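Xylose isomerase domain protein TIM barrel (Planctomyces limnophilus, PDB 3TVA) probably acts as an isomerase of the xylose isomerase-like TIM-barrel family, and binds a magnesium ion. Local coordinates at residues A[136-139]-A[140-144]; A[168-171]-A[172-176]. All blocks are in the same frame, centred on the assembly; numbering follows the deposited sequence.

In the fold
Both contacts are local, made between residues one turn apart on consecutive outer helices of the barrel: contact 1 in the middle of helix 132-149, contact 2 over the last turns of helix 164-174 and its exit. Their centres lie about 11 Å apart, and they touch through Leu-137 and Thr-141 packed on Phe-170. Each is partly buried, with an apolar side and a polar outer side. On the outer side, contact 1 carries an Arg-139 to Glu-136 salt bridge in one of two arginine conformers, whereas contact 2 has two acidic residues bridged by water. The amide NE2 of Gln-142 in contact 1 is 3.0 Å from the O of Val-174 in contact 2, probably a hydrogen bond tying the helices together.

Contact 1. Residues A[136-139]-A[140-144]; sequences ELVR and VTQDL
Glu-136 meets Val-140 one turn further on through the backbone, Val-140 N donating to Glu-136 O at 3.1 Å. The Glu-136 side chain pairs with Arg-139 instead. In the modelled conformer, one of two for this arginine, Arg-139 NH1 and Glu-136 OE1 form a salt bridge at 2.7 Å, with a weak second bond from NH2; OE1 sits at the edge of the guanidinium and close to its plane, though NH1 approaches 38° out of the carboxylate plane. A bend at chi3 brings the guanidinium back along the helix, where one face lies over Glu-136 CA, offset toward the rim. Leu-137 O is gripped twice by Thr-141: its N donates at 3.0 Å and its hydroxyl OG1 at 2.8 Å, from opposite faces of the carbonyl plane. The Thr-141 chi1 of -55° sets OG1 beside its own backbone N, within range of that carbonyl, so the hydroxyl is satisfied inside the helix on a buried side. The Leu-137 methyl CD1 lies 4.1 Å from Val-140 CG2, the two side chains crossing at roughly a right angle. Val-138 runs alongside Gln-142, both pointing the same way; CG1 of Val-138 packs 3.8 Å from Gln-142 CD. In the backbone Gln-142 N donates to Val-138 O in a nearly straight bond (169°), while the amide end of Gln-142 reaches past the valine to Val-174 O. Arg-139 O accepts from Asp-143 N at 3.1 Å; the Asp-143 carboxylate turns away to a salt bridge with Lys-105 on helix 97-114. Leu-137, Val-138 and Thr-141 also touch Phe-170 of helix 164-174. Successive i to i+4 backbone bonds of this kind define an alpha helix, here the connecting helix of the beta-alpha-beta unit 118-121, 132-149, 154-158 in a TIM barrel.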
# COMPACT_ATOMS: atom_id res chain seq x y z
N GLU A 136 -19.61 -11.01 -6.93
CA GLU A 136 -18.64 -12.08 -6.75
C GLU A 136 -17.35 -11.53 -6.09
O GLU A 136 -16.73 -12.19 -5.25
CB GLU A 136 -18.33 -12.73 -8.10
CG GLU A 136 -17.78 -14.14 -8.03
CD GLU A 136 -18.85 -15.23 -8.10
OE1 GLU A 136 -20.06 -14.90 -8.22
OE2 GLU A 136 -18.49 -16.43 -8.02
N LEU A 137 -16.95 -10.33 -6.47
CA LEU A 137 -15.77 -9.70 -5.88
C LEU A 137 -16.00 -9.35 -4.40
O LEU A 137 -15.13 -9.57 -3.55
CB LEU A 137 -15.38 -8.43 -6.66
CG LEU A 137 -14.17 -7.70 -6.05
CD1 LEU A 137 -12.91 -8.57 -6.16
CD2 LEU A 137 -13.93 -6.32 -6.69
N VAL A 138 -17.17 -8.81 -4.09
CA VAL A 138 -17.58 -8.63 -2.69
C VAL A 138 -17.47 -9.94 -1.89
O VAL A 138 -16.95 -9.95 -0.77
CB VAL A 138 -19.02 -8.03 -2.57
CG1 VAL A 138 -19.51 -8.00 -1.10
CG2 VAL A 138 -19.05 -6.63 -3.16
N ARG A 139 -17.91 -11.04 -2.48
CA ARG A 139 -17.93 -12.31 -1.78
C ARG A 139 -16.54 -12.89 -1.48
O ARG A 139 -16.34 -13.48 -0.42
CB ARG A 139 -18.86 -13.27 -2.53
CG ARG A 139 -20.25 -12.61 -2.77
CD ARG A 139 -21.33 -13.61 -3.15
NE ARG A 139 -21.88 -13.35 -4.48
CZ ARG A 139 -21.45 -13.95 -5.57
NH1 ARG A 139 -21.99 -13.67 -6.74
NH2 ARG A 139 -20.49 -14.84 -5.48
N VAL A 140 -15.58 -12.71 -2.39
CA VAL A 140 -14.22 -13.17 -2.14
C VAL A 140 -13.51 -12.25 -1.16
O VAL A 140 -12.68 -12.71 -0.39
CB VAL A 140 -13.32 -13.39 -3.41
CG1 VAL A 140 -13.88 -14.51 -4.26
CG2 VAL A 140 -13.15 -12.13 -4.21
N THR A 141 -13.86 -10.97 -1.19
CA THR A 141 -13.27 -10.00 -0.25
C THR A 141 -13.70 -10.33 1.18
O THR A 141 -12.87 -10.38 2.09
CB THR A 141 -13.59 -8.53 -0.64
OG1 THR A 141 -13.17 -8.30 -1.99
CG2 THR A 141 -12.86 -7.52 0.26
N GLN A 142 -14.99 -10.58 1.36
CA GLN A 142 -15.54 -11.00 2.66
C GLN A 142 -14.88 -12.29 3.14
O GLN A 142 -14.53 -12.43 4.33
CB GLN A 142 -17.08 -11.16 2.56
CG GLN A 142 -17.77 -9.81 2.39
CD GLN A 142 -19.27 -9.91 2.15
OE1 GLN A 142 -19.75 -10.84 1.51
NE2 GLN A 142 -20.01 -8.91 2.63
N ASP A 143 -14.69 -13.21 2.21
CA ASP A 143 -14.03 -14.47 2.52
C ASP A 143 -12.59 -14.26 3.01
O ASP A 143 -12.17 -14.86 4.00
CB ASP A 143 -14.06 -15.36 1.27
CG ASP A 143 -13.41 -16.70 1.49
OD1 ASP A 143 -13.72 -17.36 2.51
OD2 ASP A 143 -12.60 -17.11 0.63
N LEU A 144 -11.84 -13.42 2.31
CA LEU A 144 -10.49 -13.09 2.77
C LEU A 144 -10.51 -12.38 4.13
O LEU A 144 -9.64 -12.61 4.98
CB LEU A 144 -9.78 -12.22 1.72
CG LEU A 144 -8.39 -11.68 2.07
CD1 LEU A 144 -7.38 -12.82 2.39
CD2 LEU A 144 -7.89 -10.81 0.91

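Contact 2. Residues A[168-171]-A[172-176]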
# COMPACT_ATOMS: atom_id res chain seq x y z
N LEU A 168 -15.63 4.00 -1.59
CA LEU A 168 -16.50 4.05 -0.41
C LEU A 168 -17.69 3.09 -0.57
O LEU A 168 -18.09 2.39 0.37
CB LEU A 168 -17.02 5.47 -0.20
CG LEU A 168 -16.10 6.51 0.43
CD1 LEU A 168 -16.70 7.92 0.26
CD2 LEU A 168 -15.88 6.20 1.91
N GLU A 169 -18.28 3.10 -1.76
CA GLU A 169 -19.39 2.23 -2.06
C GLU A 169 -18.99 0.75 -1.88
O GLU A 169 -19.74 -0.04 -1.30
CB GLU A 169 -19.86 2.48 -3.50
CG GLU A 169 -21.15 1.76 -3.84
CD GLU A 169 -21.50 1.82 -5.33
OE1 GLU A 169 -20.63 2.16 -6.16
OE2 GLU A 169 -22.67 1.51 -5.66
N PHE A 170 -17.79 0.39 -2.34
CA PHE A 170 -17.31 -0.99 -2.26
C PHE A 170 -17.10 -1.37 -0.80
O PHE A 170 -17.53 -2.44 -0.36
CB PHE A 170 -16.00 -1.17 -3.04
CG PHE A 170 -15.42 -2.55 -2.95
CD1 PHE A 170 -16.06 -3.63 -3.55
CD2 PHE A 170 -14.20 -2.77 -2.31
CE1 PHE A 170 -15.53 -4.92 -3.49
CE2 PHE A 170 -13.65 -4.05 -2.24
CZ PHE A 170 -14.32 -5.13 -2.83
N ILE A 171 -16.44 -0.48 -0.07
CA ILE A 171 -16.17 -0.72 1.34
C ILE A 171 -17.46 -0.87 2.12
O ILE A 171 -17.58 -1.73 3.00
CB ILE A 171 -15.30 0.41 1.93
CG1 ILE A 171 -13.86 0.30 1.40
CG2 ILE A 171 -15.35 0.40 3.46
CD1 ILE A 171 -12.97 1.47 1.80
N GLU A 172 -18.44 -0.05 1.78
CA GLU A 172 -19.74 -0.08 2.45
C GLU A 172 -20.52 -1.36 2.12
O GLU A 172 -21.26 -1.88 2.96
CB GLU A 172 -20.54 1.16 2.05
CG GLU A 172 -20.84 2.08 3.20
CD GLU A 172 -20.23 3.46 3.07
OE1 GLU A 172 -20.99 4.42 2.79
OE2 GLU A 172 -19.00 3.60 3.28
N ASP A 173 -20.36 -1.84 0.89
CA ASP A 173 -20.99 -3.09 0.47
C ASP A 173 -20.34 -4.32 1.14
O ASP A 173 -21.03 -5.26 1.51
CB ASP A 173 -20.94 -3.24 -1.05
CG ASP A 173 -21.97 -2.36 -1.75
OD1 ASP A 173 -22.94 -1.96 -1.08
OD2 ASP A 173 -21.81 -2.07 -2.96
N VAL A 174 -19.02 -4.32 1.27
CA VAL A 174 -18.34 -5.42 1.96
C VAL A 174 -18.74 -5.42 3.44
O VAL A 174 -19.07 -6.47 4.01
CB VAL A 174 -16.81 -5.30 1.82
CG1 VAL A 174 -16.11 -6.28 2.74
CG2 VAL A 174 -16.39 -5.52 0.36
N ASN A 175 -18.72 -4.24 4.05
CA ASN A 175 -19.23 -4.02 5.40
C ASN A 175 -18.63 -4.95 6.47
O ASN A 175 -19.37 -5.67 7.13
CB ASN A 175 -20.78 -4.11 5.43
CG ASN A 175 -21.38 -3.51 6.72
OD1 ASN A 175 -20.71 -2.77 7.43
ND2 ASN A 175 -22.65 -3.82 7.00
N ARG A 176 -17.31 -4.89 6.66
CA ARG A 176 -16.60 -5.69 7.66
C ARG A 176 -15.71 -4.76 8.48
O ARG A 176 -15.10 -3.84 7.92
CB ARG A 176 -15.72 -6.77 6.98
CG ARG A 176 -16.50 -7.89 6.25
CD ARG A 176 -17.31 -8.74 7.25
NE ARG A 176 -17.97 -9.90 6.63
CZ ARG A 176 -17.37 -11.06 6.39
NH1 ARG A 176 -16.09 -11.26 6.69
NH2 ARG A 176 -18.08 -12.04 5.83
O HOH W 1 -23.86 -0.65 -4.21
O HOH W 2 -22.48 0.75 -0.80
O HOH W 3 -16.33 -2.50 5.41
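The C-terminal end of an outer TIM-barrel helix, 164-174, is formed here, and Phe-170 packs against Val-174 one turn later. CG2 of Val-174 stands over one face of the Phe-170 ring as a CH-pi contact, 4.0 Å from the ring centroid and 16° off its normal, offset toward the rim at CZ. The valine chi1 of 169° places CG2 beside its own backbone N, on the side of the preceding turn. In the backbone, Val-174 N donates to Phe-170 O at 2.9 Å. On the polar side Glu-169 and Asp-173 lie alongside each other with carboxylate planes 49° apart. OE2 of Glu-169 and OD2 of Asp-173 are 4.6 Å apart, and one water donates to both; this and hydrogen bonds linking Ser-129 to Glu-169 and Tyr-134 to Asp-173 probably ease the like-charge repulsion. Asn-175 N makes the last helical bond, 2.9 Å to Ile-171 O, before its positive phi turns the chain out of the helix. Val-174 also packs on Leu-145 of helix 132-149, while Ile-171 and Val-174 rest on Ile-181 and Leu-179 of strand 179-183, the next barrel strand.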